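Side-chain contacts in putative glutathionylspermidine synthase (Methylobacillus flagellatus, PDB 3N6X), which is a putative glutathionylspermidine synthase of the circularly permuted ATP-grasp family and probably acts as an ATP-dependent ligase: residues A[19-24]-A[149-154]; A[128-133]-A[285-290]; A[345-348]-A[353-356]; A[233-238]-A[274-279]. One frame throughout, in Å; residues are numbered along the deposited sequence.

Overall arrangement
Followed from the N terminus, the chain first closes a long loop at interaction 1, where residues 19-24, just before helix 25-33, meet the end of strand 144-151. Interaction 2 opens inside that loop, at 128-133, and closes beyond it at 285-290, tying the loop before strand 144-151 to that before helix 298-303, so the two cross, their centres about 46 Å apart. Nested within interaction 2 is interaction 4, which joins helix 232-242 to the end of strand 268-275. These two touch: Phe287 CD2 packs 3.3 Å from Asp279 O. Interaction 3 follows in series, a short local closure between strand 347-348 and helix 352-360, about 31 Å from interaction 1 between centres.

Interaction 1: residues A[19-24]-A[149-154]; sequences VIRPIY and LVRTGE
Arg21 and Arg151 are brought close together by different torsions: CG of Arg21 lies anti to its carbonyl carbon (chi1 -85°) and the chain bends at chi3, while Arg151 runs extended from CG to NE. Their guanidinium planes stand 82° apart, and Arg21 NH2 lies 3.5 Å from Arg151 NH2, a contact of two donors. Glu154 probably offsets this meeting of like charges. Its bent chain returns the carboxylate to Arg21, where Glu154 OE1 forms a salt bridge with Arg21 NE at 3.2 Å and Glu154 OE2 accepts a weak bond from Arg21 NH2 at 3.4 Å. Arg151 braces the turn that carries Glu154, for its NE donates to Gly153 O at 2.8 Å and its NH2 to Glu154 O at 2.8 Å. A leucine in place of Arg151 would probably leave both carbonyls without these donors and the loop of Glu154 less firmly placed. Further acceptors probably help balance the pair: Glu83 bridges to both arginines, and Glu12 gives a carboxylate to Arg151 and its backbone oxygen to Arg21. The cluster joins the lead-in to helix 25-33 to the end of strand 144-151, with Glu83 coming from helix 81-105 and strand 77-79 touching Arg151.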
loop_
_atom_site.group_PDB
_atom_site.type_symbol
_atom_site.label_atom_id
_atom_site.label_comp_id
_atom_site.label_asym_id
_atom_site.label_seq_id
_atom_site.Cartn_x
_atom_site.Cartn_y
_atom_site.Cartn_z
ATOM N N VAL A 19 -27.561 -4.259 17.129
ATOM C CA VAL A 19 -27.076 -5.646 17.189
ATOM C C VAL A 19 -25.586 -5.698 16.804
ATOM O O VAL A 19 -25.167 -5.001 15.880
ATOM C CB VAL A 19 -27.924 -6.585 16.270
ATOM C CG1 VAL A 19 -27.668 -8.057 16.596
ATOM C CG2 VAL A 19 -29.413 -6.263 16.368
ATOM N N ILE A 20 -24.788 -6.494 17.539
ATOM C CA ILE A 20 -23.363 -6.655 17.256
ATOM C C ILE A 20 -23.187 -7.775 16.227
ATOM O O ILE A 20 -23.854 -8.812 16.332
ATOM C CB ILE A 20 -22.554 -6.919 18.571
ATOM C CG1 ILE A 20 -22.630 -5.705 19.521
ATOM C CG2 ILE A 20 -21.088 -7.289 18.277
ATOM C CD1 ILE A 20 -22.624 -6.067 20.998
ATOM N N ARG A 21 -22.323 -7.551 15.204
ATOM C CA ARG A 21 -22.010 -8.565 14.192
ATOM C C ARG A 21 -21.310 -9.751 14.880
ATOM O O ARG A 21 -20.445 -9.537 15.734
ATOM C CB ARG A 21 -21.120 -7.981 13.081
ATOM C CG ARG A 21 -21.905 -7.280 11.984
ATOM C CD ARG A 21 -21.013 -6.721 10.888
ATOM N NE ARG A 21 -20.505 -7.769 9.993
ATOM C CZ ARG A 21 -19.224 -7.897 9.644
ATOM N NH1 ARG A 21 -18.313 -7.058 10.116
ATOM N NH2 ARG A 21 -18.849 -8.870 8.823
ATOM N N PRO A 22 -21.713 -11.008 14.567
ATOM C CA PRO A 22 -21.121 -12.171 15.263
ATOM C C PRO A 22 -19.611 -12.103 15.519
ATOM O O PRO A 22 -19.164 -12.468 16.610
ATOM C CB PRO A 22 -21.491 -13.346 14.361
ATOM C CG PRO A 22 -22.771 -12.936 13.726
ATOM C CD PRO A 22 -22.759 -11.424 13.608
ATOM N N ILE A 23 -18.832 -11.594 14.534
ATOM C CA ILE A 23 -17.371 -11.506 14.622
ATOM C C ILE A 23 -16.865 -10.645 15.786
ATOM O O ILE A 23 -15.795 -10.917 16.321
ATOM C CB ILE A 23 -16.731 -11.105 13.253
ATOM C CG1 ILE A 23 -15.236 -11.483 13.212
ATOM C CG2 ILE A 23 -16.965 -9.614 12.918
ATOM C CD1 ILE A 23 -14.712 -11.689 11.934
ATOM N N TYR A 24 -17.632 -9.623 16.178
ATOM C CA TYR A 24 -17.241 -8.709 17.251
ATOM C C TYR A 24 -17.884 -9.041 18.629
ATOM O O TYR A 24 -17.648 -8.310 19.595
ATOM C CB TYR A 24 -17.572 -7.277 16.852
ATOM C CG TYR A 24 -16.465 -6.575 16.103
ATOM C CD1 TYR A 24 -15.438 -5.924 16.784
ATOM C CD2 TYR A 24 -16.465 -6.516 14.710
ATOM C CE1 TYR A 24 -14.435 -5.240 16.101
ATOM C CE2 TYR A 24 -15.463 -5.837 14.014
ATOM C CZ TYR A 24 -14.443 -5.210 14.715
ATOM O OH TYR A 24 -13.460 -4.539 14.040
ATOM N N LEU A 149 -7.676 -0.687 -0.030
ATOM C CA LEU A 149 -9.050 -1.196 -0.100
ATOM C C LEU A 149 -9.977 -0.484 0.838
ATOM O O LEU A 149 -9.594 -0.148 1.959
ATOM C CB LEU A 149 -9.086 -2.701 0.234
ATOM C CG LEU A 149 -8.289 -3.608 -0.662
ATOM C CD1 LEU A 149 -7.984 -4.905 0.036
ATOM C CD2 LEU A 149 -9.025 -3.876 -1.951
ATOM N N VAL A 150 -11.240 -0.346 0.424
ATOM C CA VAL A 150 -12.305 0.223 1.248
ATOM C C VAL A 150 -13.508 -0.704 1.200
ATOM O O VAL A 150 -13.691 -1.433 0.219
ATOM C CB VAL A 150 -12.676 1.687 0.876
ATOM C CG1 VAL A 150 -11.507 2.634 1.124
ATOM C CG2 VAL A 150 -13.191 1.799 -0.562
ATOM N N ARG A 151 -14.295 -0.716 2.268
ATOM C CA ARG A 151 -15.473 -1.575 2.375
ATOM C C ARG A 151 -16.750 -0.718 2.353
ATOM O O ARG A 151 -16.767 0.360 2.939
ATOM C CB ARG A 151 -15.396 -2.381 3.670
ATOM C CG ARG A 151 -16.350 -3.540 3.728
ATOM C CD ARG A 151 -16.257 -4.249 5.059
ATOM N NE ARG A 151 -17.031 -5.490 5.065
ATOM C CZ ARG A 151 -16.843 -6.475 5.935
ATOM N NH1 ARG A 151 -15.907 -6.374 6.872
ATOM N NH2 ARG A 151 -17.582 -7.573 5.869
ATOM N N THR A 152 -17.795 -1.171 1.650
ATOM C CA THR A 152 -19.069 -0.443 1.624
ATOM C C THR A 152 -20.225 -1.301 2.168
ATOM O O THR A 152 -21.249 -0.760 2.596
ATOM C CB THR A 152 -19.362 0.158 0.231
ATOM O OG1 THR A 152 -19.308 -0.871 -0.757
ATOM C CG2 THR A 152 -18.413 1.301 -0.131
ATOM N N GLY A 153 -20.038 -2.622 2.158
ATOM C CA GLY A 153 -21.033 -3.575 2.636
ATOM C C GLY A 153 -20.434 -4.829 3.249
ATOM O O GLY A 153 -19.230 -4.879 3.526
ATOM N N GLU A 154 -21.289 -5.852 3.483
ATOM C CA GLU A 154 -20.886 -7.143 4.057
ATOM C C GLU A 154 -19.934 -7.866 3.100
ATOM O O GLU A 154 -18.898 -8.387 3.528
ATOM C CB GLU A 154 -22.136 -8.014 4.344
ATOM C CG GLU A 154 -21.840 -9.367 4.986
ATOM C CD GLU A 154 -21.605 -9.367 6.489
ATOM O OE1 GLU A 154 -21.785 -8.306 7.131
ATOM O OE2 GLU A 154 -21.257 -10.444 7.027
#

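Interaction 2: residues A[128-133]-A[285-290]; sequences RPEMFG and LSFRPD
Phe287 reaches from its loop toward Arg128 and Glu130, and its CB leads into a ring whose CG lies anti to the carbonyl carbon (chi1 -60°). From CB and CG the path goes along one flank of the ring. CD1 comes 4.2 Å from Arg128 NH1, at an oblique approach. One atom further, CE1 meets the carboxylate of Glu130: the carbon CD lies 3.7 Å from CE1, and the oxygen OE1, close to the ring plane at its edge, is 3.8 Å from that same CE1. The carboxylate and ring planes are 68° apart, so the groups are not stacked. The bend of Glu130 at chi2 (86°) swings its acid group alongside the phenyl edge. Arg128 adds little by way of cation-pi attraction, since its CZ is 5.4 Å from the ring centroid. A water completes the join, donating to Glu130 OE2 and to Ser286 O, both at 2.8 Å. Behind these groups, Leu299 of helix 298-303 touches both Glu130 and Phe287, and Arg128 NH1 forms a salt bridge with Asp280. The contact therefore ties the loop before strand 144-151 to the loop after strand 268-275. Its chemistry is mixed: a carboxylate at an aromatic edge is consistent with weak electrostatic attraction to ring hydrogens, while the directional polar link between the segments is carried by water.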
loop_
_atom_site.group_PDB
_atom_site.type_symbol
_atom_site.label_atom_id
_atom_site.label_comp_id
_atom_site.label_asym_id
_atom_site.label_seq_id
_atom_site.Cartn_x
_atom_site.Cartn_y
_atom_site.Cartn_z
ATOM N N ARG A 128 9.393 3.357 -18.873
ATOM C CA ARG A 128 10.847 3.461 -19.047
ATOM C C ARG A 128 11.306 2.705 -20.272
ATOM O O ARG A 128 11.365 1.468 -20.256
ATOM C CB ARG A 128 11.605 2.973 -17.786
ATOM C CG ARG A 128 11.107 3.580 -16.478
ATOM C CD ARG A 128 11.829 4.852 -16.098
ATOM N NE ARG A 128 11.260 5.445 -14.888
ATOM C CZ ARG A 128 11.550 6.666 -14.454
ATOM N NH1 ARG A 128 12.412 7.427 -15.119
ATOM N NH2 ARG A 128 10.987 7.134 -13.349
ATOM N N PRO A 129 11.655 3.427 -21.365
ATOM C CA PRO A 129 12.131 2.736 -22.581
ATOM C C PRO A 129 13.406 1.908 -22.345
ATOM O O PRO A 129 13.669 0.974 -23.106
ATOM C CB PRO A 129 12.354 3.883 -23.578
ATOM C CG PRO A 129 12.498 5.108 -22.738
ATOM C CD PRO A 129 11.638 4.896 -21.545
ATOM N N GLU A 130 14.147 2.196 -21.233
ATOM C CA GLU A 130 15.358 1.447 -20.805
ATOM C C GLU A 130 15.010 0.011 -20.427
ATOM O O GLU A 130 15.883 -0.869 -20.425
ATOM C CB GLU A 130 16.029 2.137 -19.599
ATOM C CG GLU A 130 16.551 3.541 -19.898
ATOM C CD GLU A 130 15.545 4.667 -19.753
ATOM O OE1 GLU A 130 14.360 4.390 -19.446
ATOM O OE2 GLU A 130 15.942 5.834 -19.958
HETATM N N MSE A 131 13.728 -0.231 -20.108
HETATM C CA MSE A 131 13.226 -1.557 -19.714
HETATM C C MSE A 131 12.608 -2.342 -20.881
HETATM O O MSE A 131 12.271 -3.509 -20.713
HETATM C CB MSE A 131 12.244 -1.416 -18.547
HETATM C CG MSE A 131 12.944 -1.004 -17.256
HETATM SE SE MSE A 131 14.377 -2.301 -16.767
HETATM C CE MSE A 131 13.218 -3.797 -16.277
ATOM N N PHE A 132 12.503 -1.724 -22.066
ATOM C CA PHE A 132 11.933 -2.382 -23.245
ATOM C C PHE A 132 12.825 -3.506 -23.733
ATOM O O PHE A 132 14.013 -3.295 -23.973
ATOM C CB PHE A 132 11.656 -1.366 -24.385
ATOM C CG PHE A 132 10.928 -1.978 -25.562
ATOM C CD1 PHE A 132 9.550 -2.179 -25.524
ATOM C CD2 PHE A 132 11.624 -2.397 -26.691
ATOM C CE1 PHE A 132 8.882 -2.783 -26.597
ATOM C CE2 PHE A 132 10.957 -3.000 -27.763
ATOM C CZ PHE A 132 9.589 -3.194 -27.706
ATOM N N GLY A 133 12.256 -4.702 -23.838
ATOM C CA GLY A 133 12.983 -5.886 -24.277
ATOM C C GLY A 133 13.773 -6.563 -23.176
ATOM O O GLY A 133 14.364 -7.625 -23.404
ATOM N N LEU A 285 24.268 7.575 -14.233
ATOM C CA LEU A 285 24.715 7.416 -15.616
ATOM C C LEU A 285 23.547 7.157 -16.567
ATOM O O LEU A 285 23.750 7.124 -17.780
ATOM C CB LEU A 285 25.736 6.253 -15.743
ATOM C CG LEU A 285 26.999 6.325 -14.872
ATOM C CD1 LEU A 285 27.896 5.135 -15.140
ATOM C CD2 LEU A 285 27.765 7.634 -15.102
ATOM N N SER A 286 22.343 6.933 -16.031
ATOM C CA SER A 286 21.188 6.598 -16.872
ATOM C C SER A 286 19.977 7.465 -16.603
ATOM O O SER A 286 19.153 7.657 -17.497
ATOM C CB SER A 286 20.818 5.128 -16.699
ATOM O OG SER A 286 21.858 4.286 -17.169
ATOM N N PHE A 287 19.820 7.927 -15.360
ATOM C CA PHE A 287 18.678 8.742 -14.971
ATOM C C PHE A 287 19.167 10.098 -14.478
ATOM O O PHE A 287 20.038 10.666 -15.126
ATOM C CB PHE A 287 17.807 7.993 -13.940
ATOM C CG PHE A 287 17.255 6.681 -14.471
ATOM C CD1 PHE A 287 16.471 6.648 -15.622
ATOM C CD2 PHE A 287 17.552 5.477 -13.843
ATOM C CE1 PHE A 287 15.969 5.436 -16.116
ATOM C CE2 PHE A 287 17.054 4.263 -14.341
ATOM C CZ PHE A 287 16.255 4.253 -15.465
ATOM N N ARG A 288 18.628 10.619 -13.344
ATOM C CA ARG A 288 19.042 11.911 -12.761
ATOM C C ARG A 288 20.560 11.942 -12.525
ATOM O O ARG A 288 21.055 11.195 -11.678
ATOM C CB ARG A 288 18.310 12.160 -11.442
ATOM C CG ARG A 288 16.843 12.506 -11.599
ATOM C CD ARG A 288 16.206 12.648 -10.240
ATOM N NE ARG A 288 14.795 13.012 -10.330
ATOM C CZ ARG A 288 14.345 14.259 -10.251
ATOM N NH1 ARG A 288 15.192 15.270 -10.091
ATOM N NH2 ARG A 288 13.046 14.507 -10.334
ATOM N N PRO A 289 21.330 12.756 -13.308
ATOM C CA PRO A 289 22.806 12.723 -13.175
ATOM C C PRO A 289 23.342 13.350 -11.893
ATOM O O PRO A 289 24.507 13.140 -11.543
ATOM C CB PRO A 289 23.289 13.478 -14.419
ATOM C CG PRO A 289 22.171 14.395 -14.757
ATOM C CD PRO A 289 20.906 13.664 -14.401
ATOM N N ASP A 290 22.505 14.128 -11.206
ATOM C CA ASP A 290 22.888 14.818 -9.978
ATOM C C ASP A 290 22.670 13.959 -8.740
ATOM O O ASP A 290 23.107 14.344 -7.657
ATOM C CB ASP A 290 22.111 16.146 -9.845
ATOM C CG ASP A 290 22.640 17.264 -10.725
ATOM O OD1 ASP A 290 23.877 17.289 -10.987
ATOM O OD2 ASP A 290 21.833 18.139 -11.120
HETATM O O HOH W 1 18.736 6.364 -19.952
#

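Interaction 3: residues A[345-348]-A[353-356]; sequences PTYQ and DDLK
Asp354 and Gln348 link a strand to the helix that follows it, a local beta-alpha connection in which an acid near the start of helix 352-360 reaches back to edge strand 347-348 of a four-stranded antiparallel sheet. Direct hydrogen bonding comes first. Gln348 N donates to Asp354 OD2 at 2.7 Å with an N-H...O angle of 154°, with Asp354 OD2 accepting through its anti lone pair, the one directed away from OD1. The aspartate is set for this by CG lying anti to its own carbonyl carbon, chi1 -74°, which puts the carboxylate beside the strand's backbone. Water supplies a second link: one molecule lies 2.8 Å from Asp354 OD2 and 3.2 Å from Thr346 O, within donating reach of both, so the same carboxylate oxygen is approached by a backbone amide and a solvent molecule. Within residues 345-348, Gln348 NE2 gives a weak bond to Thr346 O, and the bend of its chain at chi2 folds the amide back for it; Lys351 takes the other end of that amide, OE1. Van der Waals contact comes from Tyr347, whose CB lies 4.1 Å from Asp354 CB and whose ring also stacks with Tyr357 further along the helix. Ring and carboxylate planes are 81° apart, and the acid comes to the ring's edge, near its plane, where Tyr347 CD1 lies 4.1 Å from Asp354 CG.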
loop_
_atom_site.group_PDB
_atom_site.type_symbol
_atom_site.label_atom_id
_atom_site.label_comp_id
_atom_site.label_asym_id
_atom_site.label_seq_id
_atom_site.Cartn_x
_atom_site.Cartn_y
_atom_site.Cartn_z
ATOM N N PRO A 345 -15.067 4.235 -9.980
ATOM C CA PRO A 345 -15.094 5.144 -11.147
ATOM C C PRO A 345 -14.260 6.386 -10.838
ATOM O O PRO A 345 -14.396 6.967 -9.751
ATOM C CB PRO A 345 -16.584 5.465 -11.317
ATOM C CG PRO A 345 -17.295 4.343 -10.627
ATOM C CD PRO A 345 -16.429 3.978 -9.470
ATOM N N THR A 346 -13.264 6.660 -11.680
ATOM C CA THR A 346 -12.321 7.739 -11.404
ATOM C C THR A 346 -12.217 8.683 -12.561
ATOM O O THR A 346 -12.034 8.254 -13.699
ATOM C CB THR A 346 -10.951 7.172 -10.984
ATOM O OG1 THR A 346 -11.155 6.182 -9.992
ATOM C CG2 THR A 346 -10.013 8.246 -10.431
ATOM N N TYR A 347 -12.334 9.978 -12.273
ATOM C CA TYR A 347 -12.236 11.031 -13.277
ATOM C C TYR A 347 -10.845 11.606 -13.256
ATOM O O TYR A 347 -10.333 11.884 -12.184
ATOM C CB TYR A 347 -13.265 12.140 -12.980
ATOM C CG TYR A 347 -14.697 11.654 -12.993
ATOM C CD1 TYR A 347 -15.421 11.590 -14.181
ATOM C CD2 TYR A 347 -15.337 11.268 -11.817
ATOM C CE1 TYR A 347 -16.753 11.180 -14.195
ATOM C CE2 TYR A 347 -16.664 10.840 -11.822
ATOM C CZ TYR A 347 -17.361 10.774 -13.019
ATOM O OH TYR A 347 -18.650 10.290 -13.049
ATOM N N GLN A 348 -10.210 11.753 -14.424
ATOM C CA GLN A 348 -8.878 12.377 -14.501
ATOM C C GLN A 348 -9.056 13.806 -15.009
ATOM O O GLN A 348 -9.382 14.004 -16.178
ATOM C CB GLN A 348 -7.923 11.578 -15.414
ATOM C CG GLN A 348 -7.520 10.196 -14.858
ATOM C CD GLN A 348 -8.628 9.180 -15.045
ATOM O OE1 GLN A 348 -9.172 9.011 -16.146
ATOM N NE2 GLN A 348 -9.057 8.554 -13.952
ATOM N N ASP A 353 -13.221 16.280 -20.872
ATOM C CA ASP A 353 -14.543 15.707 -20.582
ATOM C C ASP A 353 -14.723 15.470 -19.093
ATOM O O ASP A 353 -15.801 15.730 -18.553
ATOM C CB ASP A 353 -14.752 14.390 -21.356
ATOM C CG ASP A 353 -14.808 14.537 -22.873
ATOM O OD1 ASP A 353 -14.752 15.688 -23.363
ATOM O OD2 ASP A 353 -14.921 13.504 -23.562
ATOM N N ASP A 354 -13.661 14.980 -18.427
ATOM C CA ASP A 354 -13.673 14.702 -16.990
ATOM C C ASP A 354 -13.681 15.989 -16.183
ATOM O O ASP A 354 -14.471 16.111 -15.249
ATOM C CB ASP A 354 -12.478 13.806 -16.597
ATOM C CG ASP A 354 -12.615 12.344 -17.025
ATOM O OD1 ASP A 354 -13.481 12.049 -17.873
ATOM O OD2 ASP A 354 -11.836 11.514 -16.538
ATOM N N LEU A 355 -12.845 16.982 -16.580
ATOM C CA LEU A 355 -12.805 18.284 -15.923
ATOM C C LEU A 355 -14.178 18.978 -16.006
ATOM O O LEU A 355 -14.653 19.500 -15.008
ATOM C CB LEU A 355 -11.706 19.167 -16.557
ATOM C CG LEU A 355 -11.529 20.578 -15.966
ATOM C CD1 LEU A 355 -11.209 20.521 -14.490
ATOM C CD2 LEU A 355 -10.463 21.323 -16.691
ATOM N N LYS A 356 -14.835 18.916 -17.180
ATOM C CA LYS A 356 -16.157 19.517 -17.373
ATOM C C LYS A 356 -17.183 18.888 -16.435
ATOM O O LYS A 356 -17.914 19.610 -15.753
ATOM C CB LYS A 356 -16.604 19.385 -18.834
ATOM C CG LYS A 356 -18.088 19.685 -19.054
ATOM C CD LYS A 356 -18.467 19.672 -20.527
ATOM C CE LYS A 356 -18.257 18.337 -21.197
ATOM N NZ LYS A 356 -18.716 18.363 -22.605
HETATM O O HOH W 2 -12.336 8.798 -16.827
#

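Interaction 4: residues A[233-238]-A[274-279]; sequences FEHAFI and YRRIDD
Arg276 is gripped from two directions by the helix, with Glu234 at the edge of its guanidinium group and His235 over one face. Both terminal nitrogens bind a single oxygen: Arg276 NH2 donates to Glu234 OE2 at 3.0 Å and Arg276 NH1 to the same OE2 at 3.2 Å, forming an end-on salt bridge. The oxygen lies in the guanidinium plane, yet the carboxylate is turned 73° from it; NH1 uses the anti lone pair, whereas NH2 comes from above the carboxylate plane. Arg276 CB sits over the His235 ring face, 3.7 Å from its centroid, as a CH-pi contact, and the bends of the arginine chain at chi2 and chi3 bring the guanidinium back so that one of its faces lies against His235 CD2. Next, Arg276 NH1 also donates to Tyr274 OH at 3.0 Å. With an alanine in place of Arg276, Glu234 OE2 is likely to lose both donors, and the CD2 and NE2 side of the His235 ring the guanidinium face against it. Further out, Glu234 OE1 accepts from Gly169 N and Ser171 OG, and Thr224 holds His235 ND1, which helps to position both partners of the arginine. The arrangement is that of a helix, 232-242, packed on a mixed sheet in an alpha/beta layer, at the end of strand 268-275, which pairs in parallel with strand 220-223.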
loop_
_atom_site.group_PDB
_atom_site.type_symbol
_atom_site.label_atom_id
_atom_site.label_comp_id
_atom_site.label_asym_id
_atom_site.label_seq_id
_atom_site.Cartn_x
_atom_site.Cartn_y
_atom_site.Cartn_z
ATOM N N PHE A 233 13.299 4.703 8.993
ATOM C CA PHE A 233 13.163 3.746 10.086
ATOM C C PHE A 233 12.604 2.414 9.586
ATOM O O PHE A 233 13.127 1.371 9.970
ATOM C CB PHE A 233 12.330 4.296 11.266
ATOM C CG PHE A 233 12.057 3.240 12.320
ATOM C CD1 PHE A 233 13.072 2.797 13.164
ATOM C CD2 PHE A 233 10.821 2.601 12.384
ATOM C CE1 PHE A 233 12.843 1.770 14.082
ATOM C CE2 PHE A 233 10.595 1.575 13.305
ATOM C CZ PHE A 233 11.607 1.165 14.146
ATOM N N GLU A 234 11.593 2.441 8.682
ATOM C CA GLU A 234 11.046 1.215 8.109
ATOM C C GLU A 234 12.130 0.434 7.352
ATOM O O GLU A 234 12.198 -0.784 7.495
ATOM C CB GLU A 234 9.824 1.493 7.200
ATOM C CG GLU A 234 9.122 0.208 6.780
ATOM C CD GLU A 234 7.846 0.341 5.973
ATOM O OE1 GLU A 234 6.790 0.639 6.579
ATOM O OE2 GLU A 234 7.870 -0.027 4.778
ATOM N N HIS A 235 13.025 1.144 6.614
ATOM C CA HIS A 235 14.107 0.499 5.853
ATOM C C HIS A 235 15.057 -0.235 6.808
ATOM O O HIS A 235 15.370 -1.410 6.591
ATOM C CB HIS A 235 14.894 1.537 5.014
ATOM C CG HIS A 235 14.047 2.420 4.133
ATOM N ND1 HIS A 235 14.598 3.488 3.448
ATOM C CD2 HIS A 235 12.721 2.345 3.832
ATOM C CE1 HIS A 235 13.597 4.038 2.775
ATOM N NE2 HIS A 235 12.445 3.397 2.994
ATOM N N ALA A 236 15.481 0.455 7.888
ATOM C CA ALA A 236 16.384 -0.099 8.886
ATOM C C ALA A 236 15.708 -1.262 9.638
ATOM O O ALA A 236 16.316 -2.333 9.794
ATOM C CB ALA A 236 16.820 0.998 9.864
ATOM N N PHE A 237 14.412 -1.074 10.012
ATOM C CA PHE A 237 13.603 -2.075 10.713
ATOM C C PHE A 237 13.411 -3.358 9.883
ATOM O O PHE A 237 13.724 -4.448 10.382
ATOM C CB PHE A 237 12.245 -1.477 11.159
ATOM C CG PHE A 237 11.232 -2.481 11.674
ATOM C CD1 PHE A 237 11.359 -3.037 12.948
ATOM C CD2 PHE A 237 10.148 -2.868 10.887
ATOM C CE1 PHE A 237 10.421 -3.968 13.423
ATOM C CE2 PHE A 237 9.215 -3.804 11.362
ATOM C CZ PHE A 237 9.355 -4.342 12.630
ATOM N N ILE A 238 12.920 -3.238 8.612
ATOM C CA ILE A 238 12.704 -4.416 7.783
ATOM C C ILE A 238 14.015 -5.163 7.467
ATOM O O ILE A 238 14.056 -6.380 7.576
ATOM C CB ILE A 238 11.763 -4.138 6.553
ATOM C CG1 ILE A 238 11.103 -5.425 6.032
ATOM C CG2 ILE A 238 12.448 -3.361 5.445
ATOM C CD1 ILE A 238 9.894 -5.858 6.817
ATOM N N TYR A 274 16.882 -5.040 -2.785
ATOM C CA TYR A 274 15.545 -4.614 -2.443
ATOM C C TYR A 274 15.636 -3.103 -2.407
ATOM O O TYR A 274 16.234 -2.543 -1.489
ATOM C CB TYR A 274 15.131 -5.218 -1.079
ATOM C CG TYR A 274 13.844 -4.689 -0.473
ATOM C CD1 TYR A 274 12.809 -4.217 -1.280
ATOM C CD2 TYR A 274 13.607 -4.784 0.893
ATOM C CE1 TYR A 274 11.629 -3.719 -0.726
ATOM C CE2 TYR A 274 12.417 -4.321 1.457
ATOM C CZ TYR A 274 11.435 -3.777 0.645
ATOM O OH TYR A 274 10.263 -3.308 1.201
ATOM N N ARG A 275 15.223 -2.446 -3.505
ATOM C CA ARG A 275 15.396 -0.993 -3.605
ATOM C C ARG A 275 14.286 -0.198 -2.947
ATOM O O ARG A 275 13.104 -0.410 -3.239
ATOM C CB ARG A 275 15.667 -0.523 -5.068
ATOM C CG ARG A 275 14.563 -0.831 -6.064
ATOM C CD ARG A 275 14.272 0.346 -6.977
ATOM N NE ARG A 275 13.133 0.071 -7.857
ATOM C CZ ARG A 275 11.986 0.750 -7.829
ATOM N NH1 ARG A 275 11.836 1.777 -7.002
ATOM N NH2 ARG A 275 10.990 0.420 -8.647
ATOM N N ARG A 276 14.660 0.704 -2.036
ATOM C CA ARG A 276 13.703 1.606 -1.411
ATOM C C ARG A 276 14.016 3.045 -1.843
ATOM O O ARG A 276 13.795 4.002 -1.103
ATOM C CB ARG A 276 13.658 1.419 0.124
ATOM C CG ARG A 276 13.066 0.056 0.566
ATOM C CD ARG A 276 11.578 -0.121 0.212
ATOM N NE ARG A 276 10.724 0.834 0.929
ATOM C CZ ARG A 276 10.084 0.559 2.058
ATOM N NH1 ARG A 276 10.145 -0.659 2.584
ATOM N NH2 ARG A 276 9.370 1.495 2.667
ATOM N N ILE A 277 14.533 3.171 -3.061
ATOM C CA ILE A 277 14.854 4.440 -3.717
ATOM C C ILE A 277 14.050 4.491 -5.026
ATOM O O ILE A 277 13.853 3.448 -5.647
ATOM C CB ILE A 277 16.395 4.525 -3.987
ATOM C CG1 ILE A 277 17.192 4.534 -2.665
ATOM C CG2 ILE A 277 16.742 5.724 -4.840
ATOM C CD1 ILE A 277 18.663 4.735 -2.803
ATOM N N ASP A 278 13.577 5.688 -5.444
ATOM C CA ASP A 278 12.844 5.827 -6.711
ATOM C C ASP A 278 13.758 5.561 -7.892
ATOM O O ASP A 278 14.955 5.854 -7.815
ATOM C CB ASP A 278 12.244 7.231 -6.835
ATOM C CG ASP A 278 11.054 7.486 -5.930
ATOM O OD1 ASP A 278 10.192 6.573 -5.803
ATOM O OD2 ASP A 278 10.937 8.620 -5.413
ATOM N N ASP A 279 13.193 5.022 -9.004
ATOM C CA ASP A 279 13.914 4.765 -10.271
ATOM C C ASP A 279 14.842 5.896 -10.624
ATOM O O ASP A 279 15.993 5.669 -10.952
ATOM C CB ASP A 279 12.907 4.609 -11.439
ATOM C CG ASP A 279 12.179 3.303 -11.473
ATOM O OD1 ASP A 279 12.523 2.413 -10.670
ATOM O OD2 ASP A 279 11.282 3.151 -12.325
#